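Local atomic coordinates of Arf-GAP with coiled-coil, ANK repeat and PH domain-containing protein 2 (Homo sapiens, PDB entry 6IF3), a protein that acts as a GTPase-activating protein for the small GTPase ARF6 and needs its ankyrin-repeat region, the part in this chain, to interact with RAB35. Residues L12-A17 with A46-Q51; N70-D75 with R100-H105. All blocks are in the same frame, centred on the assembly; numbering follows the deposited sequence.

Contact 1 packs helix 10-19 on the first helix of ANK 1, whereas contact 2 joins the closing loops of ANK 1 and ANK 2. Contact 1 is core: five of its six touching residues are buried, and a tyrosine ring under a glutamine chain and a Leu-Pro pair carry it, with no direct hydrogen bond across. Contact 2, between the loops that follow helices 58-66 and 91-99, is a surface contact, with only Ala102 of its touching residues buried; it combines a small apolar patch with one straight amide-to-backbone bond. The two follow one another along the chain and touch where Thr47 CG2 lies 3.4 Å from Gln73 NE2 and where Leu49 meets Asn70 and Val71.

Contact 1: L12-A17 with A46-Q51; sequences LQLYRA and ATPLIQ
Tyr15 lays one face of its ring beneath the side chain of Gln51, whose CG stands over the ring centre in a CH-pi contact, 3.5 Å from the centroid and 11° off the ring normal. The rest of the glutamine follows the ring outward: its chain bends at chi2 (-63°), which carries the amide over the phenol end, stacked with the two planes 29° apart. Gln51 NE2 thus comes within 3.2 Å of Tyr15 OH, but the angle is too poor for a hydrogen bond; the hydroxyl is instead bonded to Glu43. The other end of the amide reaches back to helix 10-19 through a water, which donates to Gln51 OE1 at 2.8 Å and, weakly, to Tyr15 O. At the ring's edge, near its plane, CE1 meets Ala46 O at 3.4 Å, and the methyl of Ala46 packs beside the same ring carbon. With CG anti to the backbone N, the ring extends from its helix to the turn where helix 48-55 begins. An alanine at Tyr15 is likely to leave a gap beneath Gln51, setting its amide free to turn, and to deprive Glu43 of its phenol partner. One residue back, Leu14 CD2 comes across Pro48 CG at 3.7 Å, the two side chains at about a right angle; Leu64 of helix 58-66 touches both. Pro48 opens the helix in the wake of Thr47, the N-cap, whose OG1 accepts from Ile50 N at 3.0 Å. Thr47-Pro48-Leu49 is the start of the Thr-Pro-Leu-His motif of ankyrin repeats, here with Ile50 in the last place, and it opens the first helix of ANK 1, which packs on helix 10-19.

Contact 2: N70-D75 with R100-H105; sequences NVNQRD and RGANQH
Val71 and Ala102 meet between the corresponding loops that close ANK 1 and ANK 2 in the ankyrin fold. Val71 CG1 rests 3.8 Å from Ala102 CA, while CG2 faces the alanine methyl; Leu65 and Phe97 flank this small apolar patch. Beside it, Asn72 supplies the polar link: its OD1 takes the backbone N-H of Asn103 at 2.8 Å, almost perfectly straight (178°), with the donor tilted 20° from the carbonyl plane. The side chains of Asn72 and Asn103 cross at about a right angle, their amide planes 88° apart, and a water donating to Asn103 O also reaches Asn72 OD1 weakly. Further out, each loop is braced from within. A type I turn from Asn70 to Gln73 presents Val71 and Asn72 to the next repeat, and in its Asx turn Asn70 OD1 receives Asn72 N. On the facing loop, Gly101, with positive phi, is the C-prime residue of the Schellman motif that ends helix 91-99. Asn103 makes a second Asx turn, its OD1 accepting His105 N at 2.9 Å from above the carbonyl plane.

Contact 1: L12-A17 with A46-Q51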
loop_
_atom_site.group_PDB
_atom_site.type_symbol
_atom_site.label_atom_id
_atom_site.label_comp_id
_atom_site.label_asym_id
_atom_site.label_seq_id
_atom_site.Cartn_x
_atom_site.Cartn_y
_atom_site.Cartn_z
ATOM N N LEU A 12 33.638 9.421 14.515
ATOM C CA LEU A 12 33.655 10.335 13.388
ATOM C C LEU A 12 34.184 9.642 12.142
ATOM O O LEU A 12 33.681 9.859 11.044
ATOM C CB LEU A 12 34.505 11.566 13.732
ATOM C CG LEU A 12 34.661 12.621 12.639
ATOM C CD1 LEU A 12 33.287 13.128 12.180
ATOM C CD2 LEU A 12 35.530 13.725 13.117
ATOM N N GLN A 13 35.190 8.790 12.300
ATOM C CA GLN A 13 35.679 8.027 11.143
ATOM C C GLN A 13 34.597 7.132 10.562
ATOM O O GLN A 13 34.448 7.041 9.345
ATOM C CB GLN A 13 36.922 7.202 11.541
ATOM C CG GLN A 13 38.147 8.066 11.815
ATOM C CD GLN A 13 39.334 7.263 12.304
ATOM O OE1 GLN A 13 39.172 6.204 12.911
ATOM N NE2 GLN A 13 40.537 7.751 12.022
ATOM N N LEU A 14 33.810 6.501 11.425
ATOM C CA LEU A 14 32.734 5.631 10.986
ATOM C C LEU A 14 31.663 6.434 10.273
ATOM O O LEU A 14 31.146 6.005 9.240
ATOM C CB LEU A 14 32.138 4.884 12.181
ATOM C CG LEU A 14 30.896 4.026 11.950
ATOM C CD1 LEU A 14 31.266 2.873 10.982
ATOM C CD2 LEU A 14 30.382 3.530 13.286
ATOM N N TYR A 15 31.324 7.581 10.855
ATOM C CA TYR A 15 30.318 8.490 10.318
ATOM C C TYR A 15 30.659 8.905 8.875
ATOM O O TYR A 15 29.792 8.888 7.979
ATOM C CB TYR A 15 30.256 9.700 11.256
ATOM C CG TYR A 15 29.339 10.858 10.940
ATOM C CD1 TYR A 15 28.052 10.926 11.489
ATOM C CD2 TYR A 15 29.778 11.948 10.180
ATOM C CE1 TYR A 15 27.238 12.014 11.281
ATOM C CE2 TYR A 15 28.945 13.047 9.940
ATOM C CZ TYR A 15 27.681 13.084 10.524
ATOM O OH TYR A 15 26.856 14.129 10.295
ATOM N N ARG A 16 31.905 9.303 8.662
ATOM C CA ARG A 16 32.356 9.742 7.341
ATOM C C ARG A 16 32.374 8.582 6.357
ATOM O O ARG A 16 31.961 8.708 5.197
ATOM C CB ARG A 16 33.755 10.360 7.452
ATOM C CG ARG A 16 33.731 11.689 8.194
ATOM C CD ARG A 16 35.113 12.276 8.409
ATOM N NE ARG A 16 34.945 13.664 8.828
ATOM C CZ ARG A 16 35.913 14.456 9.288
ATOM N NH1 ARG A 16 37.149 14.002 9.414
ATOM N NH2 ARG A 16 35.627 15.706 9.631
ATOM N N ALA A 17 32.873 7.437 6.809
ATOM C CA ALA A 17 33.024 6.298 5.907
ATOM C C ALA A 17 31.665 5.753 5.482
ATOM O O ALA A 17 31.544 5.152 4.417
ATOM C CB ALA A 17 33.883 5.209 6.579
ATOM N N ALA A 46 23.385 13.692 13.899
ATOM C CA ALA A 46 23.241 12.627 12.926
ATOM C C ALA A 46 24.207 11.474 13.231
ATOM O O ALA A 46 25.218 11.639 13.935
ATOM C CB ALA A 46 23.472 13.169 11.479
ATOM N N THR A 47 23.889 10.326 12.649
ATOM C CA THR A 47 24.488 9.055 12.984
ATOM C C THR A 47 25.128 8.399 11.766
ATOM O O THR A 47 24.874 8.804 10.633
ATOM C CB THR A 47 23.433 8.083 13.493
ATOM O OG1 THR A 47 22.444 7.944 12.442
ATOM C CG2 THR A 47 22.762 8.586 14.769
ATOM N N PRO A 48 25.919 7.351 11.992
ATOM C CA PRO A 48 26.413 6.576 10.844
ATOM C C PRO A 48 25.291 6.052 9.967
ATOM O O PRO A 48 25.456 6.130 8.742
ATOM C CB PRO A 48 27.225 5.432 11.518
ATOM C CG PRO A 48 27.758 6.114 12.811
ATOM C CD PRO A 48 26.575 6.949 13.257
ATOM N N LEU A 49 24.188 5.600 10.546
ATOM C CA LEU A 49 23.159 5.012 9.694
ATOM C C LEU A 49 22.471 6.106 8.919
ATOM O O LEU A 49 22.134 5.889 7.738
ATOM C CB LEU A 49 22.183 4.191 10.514
ATOM C CG LEU A 49 21.086 3.457 9.752
ATOM C CD1 LEU A 49 21.696 2.573 8.639
ATOM C CD2 LEU A 49 20.270 2.594 10.732
ATOM N N ILE A 50 22.291 7.285 9.516
ATOM C CA ILE A 50 21.750 8.384 8.733
ATOM C C ILE A 50 22.739 8.774 7.606
ATOM O O ILE A 50 22.308 9.046 6.485
ATOM C CB ILE A 50 21.388 9.597 9.631
ATOM C CG1 ILE A 50 20.125 9.266 10.428
ATOM C CG2 ILE A 50 21.224 10.853 8.814
ATOM C CD1 ILE A 50 19.828 10.273 11.522
ATOM N N GLN A 51 24.046 8.777 7.878
ATOM C CA GLN A 51 25.007 9.036 6.807
ATOM C C GLN A 51 24.930 7.990 5.703
ATOM O O GLN A 51 25.123 8.314 4.532
ATOM C CB GLN A 51 26.439 9.099 7.369
ATOM C CG GLN A 51 26.636 10.402 8.210
ATOM C CD GLN A 51 26.478 11.655 7.366
ATOM O OE1 GLN A 51 27.090 11.781 6.307
ATOM N NE2 GLN A 51 25.651 12.573 7.819
HETATM O O HOH W 1 29.913 12.003 6.464
#

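Contact 2: N70-D75 with R100-H105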
loop_
_atom_site.group_PDB
_atom_site.type_symbol
_atom_site.label_atom_id
_atom_site.label_comp_id
_atom_site.label_asym_id
_atom_site.label_seq_id
_atom_site.Cartn_x
_atom_site.Cartn_y
_atom_site.Cartn_z
ATOM N N ASN A 70 21.000 1.001 15.735
ATOM C CA ASN A 70 19.588 1.195 16.070
ATOM C C ASN A 70 18.874 1.775 14.863
ATOM O O ASN A 70 19.120 2.914 14.497
ATOM C CB ASN A 70 19.495 2.138 17.281
ATOM C CG ASN A 70 18.098 2.387 17.744
ATOM O OD1 ASN A 70 17.115 2.040 17.090
ATOM N ND2 ASN A 70 17.997 3.032 18.915
ATOM N N VAL A 71 17.966 1.001 14.264
ATOM C CA VAL A 71 17.273 1.399 13.024
ATOM C C VAL A 71 16.374 2.610 13.266
ATOM O O VAL A 71 15.993 3.287 12.327
ATOM C CB VAL A 71 16.478 0.208 12.458
ATOM C CG1 VAL A 71 15.214 -0.050 13.269
ATOM C CG2 VAL A 71 16.176 0.414 10.957
ATOM N N ASN A 72 16.082 2.920 14.527
ATOM C CA ASN A 72 15.141 4.004 14.803
ATOM C C ASN A 72 15.802 5.288 15.311
ATOM O O ASN A 72 15.092 6.281 15.508
ATOM C CB ASN A 72 14.110 3.567 15.834
ATOM C CG ASN A 72 13.148 2.556 15.301
ATOM O OD1 ASN A 72 12.701 2.656 14.163
ATOM N ND2 ASN A 72 12.804 1.589 16.121
ATOM N N GLN A 73 17.111 5.271 15.580
ATOM C CA GLN A 73 17.718 6.384 16.318
ATOM C C GLN A 73 17.629 7.656 15.496
ATOM O O GLN A 73 17.996 7.676 14.301
ATOM C CB GLN A 73 19.185 6.093 16.676
ATOM C CG GLN A 73 19.809 7.214 17.530
ATOM C CD GLN A 73 21.192 6.850 17.963
ATOM O OE1 GLN A 73 21.468 5.676 18.233
ATOM N NE2 GLN A 73 22.083 7.828 17.989
ATOM N N ARG A 74 17.176 8.721 16.142
ATOM C CA ARG A 74 16.874 9.983 15.464
ATOM C C ARG A 74 17.965 11.023 15.574
ATOM O O ARG A 74 18.694 11.081 16.593
ATOM C CB ARG A 74 15.584 10.595 16.057
ATOM C CG ARG A 74 14.402 9.622 16.154
ATOM C CD ARG A 74 13.382 10.174 17.092
ATOM N NE ARG A 74 12.228 9.324 17.378
ATOM C CZ ARG A 74 10.981 9.624 17.006
ATOM N NH1 ARG A 74 10.777 10.712 16.282
ATOM N NH2 ARG A 74 9.943 8.867 17.385
ATOM N N ASP A 75 18.026 11.901 14.568
ATOM C CA ASP A 75 18.810 13.141 14.716
ATOM C C ASP A 75 18.068 14.138 15.621
ATOM O O ASP A 75 16.977 13.831 16.161
ATOM C CB ASP A 75 19.149 13.774 13.355
ATOM C CG ASP A 75 17.926 14.196 12.557
ATOM O OD1 ASP A 75 16.869 14.477 13.154
ATOM O OD2 ASP A 75 18.058 14.307 11.305
ATOM N N ARG A 100 13.424 -4.620 8.746
ATOM C CA ARG A 100 14.242 -4.700 9.957
ATOM C C ARG A 100 13.579 -4.065 11.176
ATOM O O ARG A 100 14.246 -3.767 12.163
ATOM C CB ARG A 100 15.609 -4.064 9.710
ATOM C CG ARG A 100 16.485 -4.876 8.779
ATOM C CD ARG A 100 16.575 -6.330 9.217
ATOM N NE ARG A 100 16.326 -7.236 8.100
ATOM C CZ ARG A 100 17.194 -7.458 7.121
ATOM N NH1 ARG A 100 18.376 -6.858 7.135
ATOM N NH2 ARG A 100 16.883 -8.276 6.131
ATOM N N GLY A 101 12.270 -3.850 11.107
ATOM C CA GLY A 101 11.490 -3.397 12.259
ATOM C C GLY A 101 11.492 -1.898 12.550
ATOM O O GLY A 101 11.152 -1.458 13.655
ATOM N N ALA A 102 11.892 -1.093 11.579
ATOM C CA ALA A 102 11.804 0.356 11.741
ATOM C C ALA A 102 10.394 0.812 12.095
ATOM O O ALA A 102 9.389 0.290 11.555
ATOM C CB ALA A 102 12.274 1.058 10.489
ATOM N N ASN A 103 10.321 1.778 13.004
ATOM C CA ASN A 103 9.043 2.379 13.421
ATOM C C ASN A 103 8.567 3.421 12.420
ATOM O O ASN A 103 9.094 4.540 12.345
ATOM C CB ASN A 103 9.208 3.006 14.807
ATOM C CG ASN A 103 7.984 3.746 15.252
ATOM O OD1 ASN A 103 6.891 3.491 14.750
ATOM N ND2 ASN A 103 8.136 4.620 16.254
ATOM N N GLN A 104 7.597 3.043 11.593
ATOM C CA GLN A 104 7.149 3.983 10.571
ATOM C C GLN A 104 6.113 4.948 11.116
ATOM O O GLN A 104 5.670 5.852 10.412
ATOM C CB GLN A 104 6.598 3.253 9.360
ATOM C CG GLN A 104 5.239 2.573 9.573
ATOM C CD GLN A 104 4.593 2.276 8.249
ATOM O OE1 GLN A 104 4.057 3.173 7.585
ATOM N NE2 GLN A 104 4.669 1.019 7.831
ATOM N N HIS A 105 5.725 4.762 12.371
ATOM C CA HIS A 105 4.756 5.665 13.008
ATOM C C HIS A 105 5.458 6.877 13.647
ATOM O O HIS A 105 4.785 7.855 13.994
ATOM C CB HIS A 105 3.939 4.884 14.031
ATOM C CG HIS A 105 3.205 3.741 13.405
ATOM N ND1 HIS A 105 1.993 3.900 12.770
ATOM C CD2 HIS A 105 3.563 2.449 13.215
ATOM C CE1 HIS A 105 1.607 2.740 12.270
ATOM N NE2 HIS A 105 2.543 1.843 12.526
HETATM O O HOH W 2 11.658 5.431 12.345
#